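Local coordinates for hemolysin-related protein (Vibrio cholerae serotype O1, PDB 6MLT), which is a secreted, metal-binding protein of the biofilm matrix that probably binds carbohydrate and takes part in biofilm adhesion, at residues 103-108 against 112-117; 149-154 against 160-165. All coordinates share one frame; numbering follows the deposited sequence.

Contact 1: residues 103-108 against 112-117. With NA (sodium ion), chain D.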
loop_
_atom_site.group_PDB
_atom_site.type_symbol
_atom_site.label_atom_id
_atom_site.label_comp_id
_atom_site.label_asym_id
_atom_site.label_seq_id
_atom_site.Cartn_x
_atom_site.Cartn_y
_atom_site.Cartn_z
ATOM N N ALA A 103 -9.561 -15.769 2.537
ATOM C CA ALA A 103 -8.227 -16.067 3.036
ATOM C C ALA A 103 -8.272 -17.438 3.683
ATOM O O ALA A 103 -9.347 -17.959 3.991
ATOM C CB ALA A 103 -7.743 -15.023 4.052
ATOM N N ASP A 104 -7.089 -18.016 3.886
ATOM C CA ASP A 104 -6.957 -19.241 4.671
ATOM C C ASP A 104 -6.972 -18.834 6.138
ATOM O O ASP A 104 -5.949 -18.438 6.698
ATOM C CB ASP A 104 -5.681 -19.989 4.302
ATOM C CG ASP A 104 -5.520 -21.302 5.063
ATOM O OD1 ASP A 104 -6.377 -21.636 5.914
ATOM O OD2 ASP A 104 -4.525 -22.006 4.795
ATOM N N LEU A 105 -8.147 -18.918 6.758
ATOM C CA LEU A 105 -8.338 -18.348 8.084
ATOM C C LEU A 105 -7.886 -19.287 9.196
ATOM O O LEU A 105 -7.468 -18.816 10.260
ATOM C CB LEU A 105 -9.810 -17.983 8.278
ATOM C CG LEU A 105 -10.356 -16.899 7.342
ATOM C CD1 LEU A 105 -11.861 -16.742 7.524
ATOM C CD2 LEU A 105 -9.655 -15.588 7.583
ATOM N N ASP A 106 -7.964 -20.598 8.984
ATOM C CA ASP A 106 -7.611 -21.565 10.014
ATOM C C ASP A 106 -6.293 -22.271 9.749
ATOM O O ASP A 106 -5.897 -23.127 10.544
ATOM C CB ASP A 106 -8.732 -22.601 10.181
ATOM C CG ASP A 106 -8.988 -23.418 8.923
ATOM O OD1 ASP A 106 -8.372 -23.148 7.871
ATOM O OD2 ASP A 106 -9.824 -24.343 8.997
ATOM N N GLY A 107 -5.603 -21.938 8.662
ATOM C CA GLY A 107 -4.281 -22.483 8.414
ATOM C C GLY A 107 -4.252 -23.925 7.956
ATOM O O GLY A 107 -3.246 -24.609 8.163
ATOM N N ASP A 108 -5.323 -24.411 7.327
ATOM C CA ASP A 108 -5.354 -25.779 6.824
ATOM C C ASP A 108 -4.930 -25.873 5.362
ATOM O O ASP A 108 -5.007 -26.957 4.777
ATOM C CB ASP A 108 -6.751 -26.393 7.020
ATOM C CG ASP A 108 -7.810 -25.791 6.107
ATOM O OD1 ASP A 108 -7.511 -24.831 5.366
ATOM O OD2 ASP A 108 -8.955 -26.297 6.136
ATOM N N GLU A 112 -10.955 -19.938 2.764
ATOM C CA GLU A 112 -12.310 -19.686 3.241
ATOM C C GLU A 112 -12.828 -18.375 2.656
ATOM O O GLU A 112 -12.056 -17.454 2.386
ATOM C CB GLU A 112 -12.366 -19.605 4.772
ATOM C CG GLU A 112 -12.351 -20.954 5.484
ATOM C CD GLU A 112 -10.957 -21.530 5.646
ATOM O OE1 GLU A 112 -10.023 -20.755 5.948
ATOM O OE2 GLU A 112 -10.795 -22.761 5.472
ATOM N N ILE A 113 -14.147 -18.284 2.494
ATOM C CA ILE A 113 -14.792 -17.143 1.847
ATOM C C ILE A 113 -15.786 -16.537 2.828
ATOM O O ILE A 113 -16.728 -17.214 3.251
ATOM C CB ILE A 113 -15.496 -17.562 0.548
ATOM C CG1 ILE A 113 -14.487 -18.217 -0.396
ATOM C CG2 ILE A 113 -16.171 -16.364 -0.110
ATOM C CD1 ILE A 113 -15.123 -18.954 -1.542
ATOM N N VAL A 114 -15.596 -15.260 3.162
ATOM C CA VAL A 114 -16.376 -14.582 4.196
ATOM C C VAL A 114 -17.357 -13.632 3.526
ATOM O O VAL A 114 -16.971 -12.833 2.662
ATOM C CB VAL A 114 -15.472 -13.813 5.176
ATOM C CG1 VAL A 114 -16.280 -13.319 6.373
ATOM C CG2 VAL A 114 -14.313 -14.674 5.632
ATOM N N SER A 115 -18.622 -13.704 3.931
ATOM C CA SER A 115 -19.643 -12.834 3.358
ATOM C C SER A 115 -20.852 -12.791 4.281
ATOM O O SER A 115 -20.962 -13.566 5.235
ATOM C CB SER A 115 -20.066 -13.317 1.969
ATOM O OG SER A 115 -20.949 -14.418 2.066
ATOM N N THR A 116 -21.778 -11.889 3.961
ATOM C CA THR A 116 -23.076 -11.865 4.623
ATOM C C THR A 116 -24.079 -11.192 3.694
ATOM O O THR A 116 -23.736 -10.724 2.602
ATOM C CB THR A 116 -22.995 -11.162 5.984
ATOM O OG1 THR A 116 -24.178 -11.449 6.750
ATOM C CG2 THR A 116 -22.846 -9.653 5.818
ATOM N N SER A 117 -25.335 -11.166 4.137
ATOM C CA SER A 117 -26.398 -10.444 3.457
ATOM C C SER A 117 -27.318 -9.839 4.505
ATOM O O SER A 117 -27.206 -10.124 5.699
ATOM C CB SER A 117 -27.200 -11.363 2.528
ATOM O OG SER A 117 -28.201 -12.039 3.270
HETATM NA NA NA D . -8.489 -22.709 5.591
#
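Glu-112 meets Ala-103 as an antiparallel hydrogen-bonded pair. Glu-112 N donates to Ala-103 O at 2.8 Å. Ala-103 N returns a bond to Glu-112 O at 3.0 Å. The side chain of Glu-112 bends at chi2 (82°), which turns its carboxylate back over the loop 104-108. Both oxygens then bind the sodium ion, OE1 at 2.5 Å and OE2 at 2.3 Å. OE1 also accepts Leu-105 N at 2.7 Å, nearly along its C-O axis. This bond and the two-oxygen grip on the ion together hold the carboxylate's rotation. Asp-104, Asp-106 and Asp-108 each give OD1 to the metal, and the backbone O of Leu-110 completes the site. The carboxylate planes of Asp-106 and Glu-112 stand 77° apart; Asp-106 gives one oxygen to the ion, Glu-112 both. Lys-133 bonds to Glu-112 OE2 and forms a salt bridge with Asp-106, probably offsetting part of the negative charge. Gly-109 N holds Asp-104 OD2. Further along, Val-114 CG2 touches Leu-105 CD1 at 3.7 Å. The Asp-x-Asp-x-Asp spacing resembles the start of an EF-hand loop, but the bidentate glutamate comes at the ninth position, consistent with the short metal loops of FG-GAP-like repeats; here the ion is sodium. Strand 112-115 lies between strands 101-103 and 122-126, while Ala-103 and Val-114 pack on Leu-151 of strand 150-152.

Contact 2: residues 149-154 against 160-165; sequences IALADI and IEILAA. With NA (sodium ion), chain E.
This is a buried antiparallel beta hairpin, strands 150-152 and 161-164, closed at its turn by a sodium ion. It forms one edge of a four-stranded sheet. Four backbone bonds join the strands. Ala-150 and Leu-163 exchange two, and Leu-163 N meets Ala-150 O at 2.8 Å almost straight (175°). Ala-152 and Glu-161 exchange the other two. Between them Leu-151 and Ile-162 form a non-hydrogen-bonded pair. Their side chains lie side by side, with Leu-151 CD2 at 3.8 Å from Ile-162 CG1. On the same face Ile-162 CG2 touches Ile-149 CG2 at 3.7 Å. The two isoleucines lie side by side, and with CG1 beside the backbone N (chi1 -62° and -64°) each puts its CG2 branch toward the other. The face of Ala-150 and Leu-163 packs Ala-150 CB against Leu-163 CD1.

At the turn Glu-161 grips the sodium ion with both OE1 and OE2, each at 2.4 Å. Its OE1 also takes Ile-154 N at 2.8 Å, a fairly straight bond. Ile-154 lays CG1 against Glu-161 CG at 3.7 Å, covering the aliphatic part of the acid. Asp-153 OD1 is a metal ligand at 2.4 Å from the sodium ion. The same oxygen accepts a hydrogen bond from Gly-156 N. Asn-155, Asp-157 and Asn-159 supply the remaining ligands. Leu-163 and Ile-154 reach Ala-187 of the next sheet. A metal-binding loop joining the first two strands of a four-stranded antiparallel blade is characteristic of FG-GAP-like repeats in beta-propellers.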
loop_
_atom_site.group_PDB
_atom_site.type_symbol
_atom_site.label_atom_id
_atom_site.label_comp_id
_atom_site.label_asym_id
_atom_site.label_seq_id
_atom_site.Cartn_x
_atom_site.Cartn_y
_atom_site.Cartn_z
ATOM N N ILE A 149 -15.953 -6.180 3.946
ATOM C CA ILE A 149 -15.309 -7.042 4.925
ATOM C C ILE A 149 -13.817 -7.046 4.631
ATOM O O ILE A 149 -13.409 -7.252 3.482
ATOM C CB ILE A 149 -15.878 -8.471 4.886
ATOM C CG1 ILE A 149 -17.358 -8.449 5.283
ATOM C CG2 ILE A 149 -15.083 -9.382 5.799
ATOM C CD1 ILE A 149 -18.061 -9.776 5.139
ATOM N N ALA A 150 -13.011 -6.803 5.661
ATOM C CA ALA A 150 -11.565 -6.900 5.566
ATOM C C ALA A 150 -11.075 -7.917 6.590
ATOM O O ALA A 150 -11.702 -8.117 7.637
ATOM C CB ALA A 150 -10.894 -5.548 5.794
ATOM N N LEU A 151 -9.957 -8.563 6.276
ATOM C CA LEU A 151 -9.412 -9.651 7.084
ATOM C C LEU A 151 -7.991 -9.308 7.503
ATOM O O LEU A 151 -7.135 -9.054 6.647
ATOM C CB LEU A 151 -9.423 -10.960 6.298
ATOM C CG LEU A 151 -10.764 -11.327 5.664
ATOM C CD1 LEU A 151 -10.603 -12.526 4.749
ATOM C CD2 LEU A 151 -11.803 -11.602 6.735
ATOM N N ALA A 152 -7.733 -9.333 8.809
ATOM C CA ALA A 152 -6.400 -9.026 9.314
ATOM C C ALA A 152 -6.248 -9.571 10.723
ATOM O O ALA A 152 -7.230 -9.723 11.455
ATOM C CB ALA A 152 -6.129 -7.517 9.312
ATOM N N ASP A 153 -5.001 -9.865 11.094
ATOM C CA ASP A 153 -4.655 -10.136 12.487
ATOM C C ASP A 153 -4.302 -8.794 13.112
ATOM O O ASP A 153 -3.187 -8.292 12.942
ATOM C CB ASP A 153 -3.501 -11.126 12.591
ATOM C CG ASP A 153 -3.116 -11.440 14.044
ATOM O OD1 ASP A 153 -3.672 -10.826 14.984
ATOM O OD2 ASP A 153 -2.254 -12.322 14.243
ATOM N N ILE A 154 -5.252 -8.207 13.845
ATOM C CA ILE A 154 -5.100 -6.821 14.278
ATOM C C ILE A 154 -4.435 -6.689 15.636
ATOM O O ILE A 154 -4.028 -5.576 16.002
ATOM C CB ILE A 154 -6.459 -6.092 14.295
ATOM C CG1 ILE A 154 -7.418 -6.745 15.303
ATOM C CG2 ILE A 154 -7.047 -6.065 12.889
ATOM C CD1 ILE A 154 -8.782 -6.086 15.374
ATOM N N ILE A 160 -7.212 -14.578 13.213
ATOM C CA ILE A 160 -7.589 -13.591 12.204
ATOM C C ILE A 160 -8.886 -12.918 12.622
ATOM O O ILE A 160 -9.860 -13.591 12.987
ATOM C CB ILE A 160 -7.738 -14.229 10.813
ATOM C CG1 ILE A 160 -6.483 -15.025 10.444
ATOM C CG2 ILE A 160 -8.017 -13.152 9.764
ATOM C CD1 ILE A 160 -5.184 -14.248 10.568
ATOM N N GLU A 161 -8.905 -11.593 12.549
ATOM C CA GLU A 161 -10.092 -10.805 12.828
ATOM C C GLU A 161 -10.790 -10.410 11.531
ATOM O O GLU A 161 -10.170 -10.293 10.468
ATOM C CB GLU A 161 -9.738 -9.558 13.640
ATOM C CG GLU A 161 -9.451 -9.854 15.115
ATOM C CD GLU A 161 -8.123 -10.577 15.337
ATOM O OE1 GLU A 161 -7.088 -10.099 14.819
ATOM O OE2 GLU A 161 -8.114 -11.624 16.027
ATOM N N ILE A 162 -12.096 -10.206 11.639
ATOM C CA ILE A 162 -12.972 -9.896 10.518
ATOM C C ILE A 162 -13.570 -8.520 10.786
ATOM O O ILE A 162 -14.284 -8.333 11.780
ATOM C CB ILE A 162 -14.067 -10.968 10.363
ATOM C CG1 ILE A 162 -13.429 -12.325 10.058
ATOM C CG2 ILE A 162 -15.058 -10.599 9.280
ATOM C CD1 ILE A 162 -14.375 -13.508 10.245
ATOM N N LEU A 163 -13.256 -7.554 9.926
ATOM C CA LEU A 163 -13.739 -6.184 10.065
ATOM C C LEU A 163 -14.950 -6.019 9.152
ATOM O O LEU A 163 -14.802 -5.930 7.929
ATOM C CB LEU A 163 -12.643 -5.180 9.711
ATOM C CG LEU A 163 -11.209 -5.492 10.136
ATOM C CD1 LEU A 163 -10.279 -4.371 9.669
ATOM C CD2 LEU A 163 -11.101 -5.680 11.618
ATOM N N ALA A 164 -16.140 -5.964 9.741
ATOM C CA ALA A 164 -17.387 -5.937 8.989
ATOM C C ALA A 164 -18.135 -4.635 9.258
ATOM O O ALA A 164 -17.689 -3.778 10.022
ATOM C CB ALA A 164 -18.261 -7.145 9.341
ATOM N N ALA A 165 -19.316 -4.515 8.646
ATOM C CA ALA A 165 -20.031 -3.242 8.645
ATOM C C ALA A 165 -20.550 -2.863 10.025
ATOM O O ALA A 165 -20.736 -1.673 10.304
ATOM C CB ALA A 165 -21.196 -3.300 7.660
HETATM NA NA NA E . -5.691 -11.625 16.003
#

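How the contacts relate
From the N terminus, contact 1 comes first. It joins 103-108 to 112-117 and closes the short loop between strands 101-103 and 112-115. The chain then runs through strands 122-126 and 132-137, finishing that sheet, before contact 2 opens. Contact 2 closes the loop between strands 150-152 and 161-164, at the start of the next sheet. The two contacts follow in series and neither encloses the other. The centres of contact 1 and contact 2 lie about 10 Å apart, and the two touch directly. Leu-105 CD2 packs on Ile-160 CG2 at 3.7 Å, and Ser-115 CA on Ile-149 CD1 at 3.9 Å. Two successive sheets, each with its own sodium loop, are thereby joined side by side.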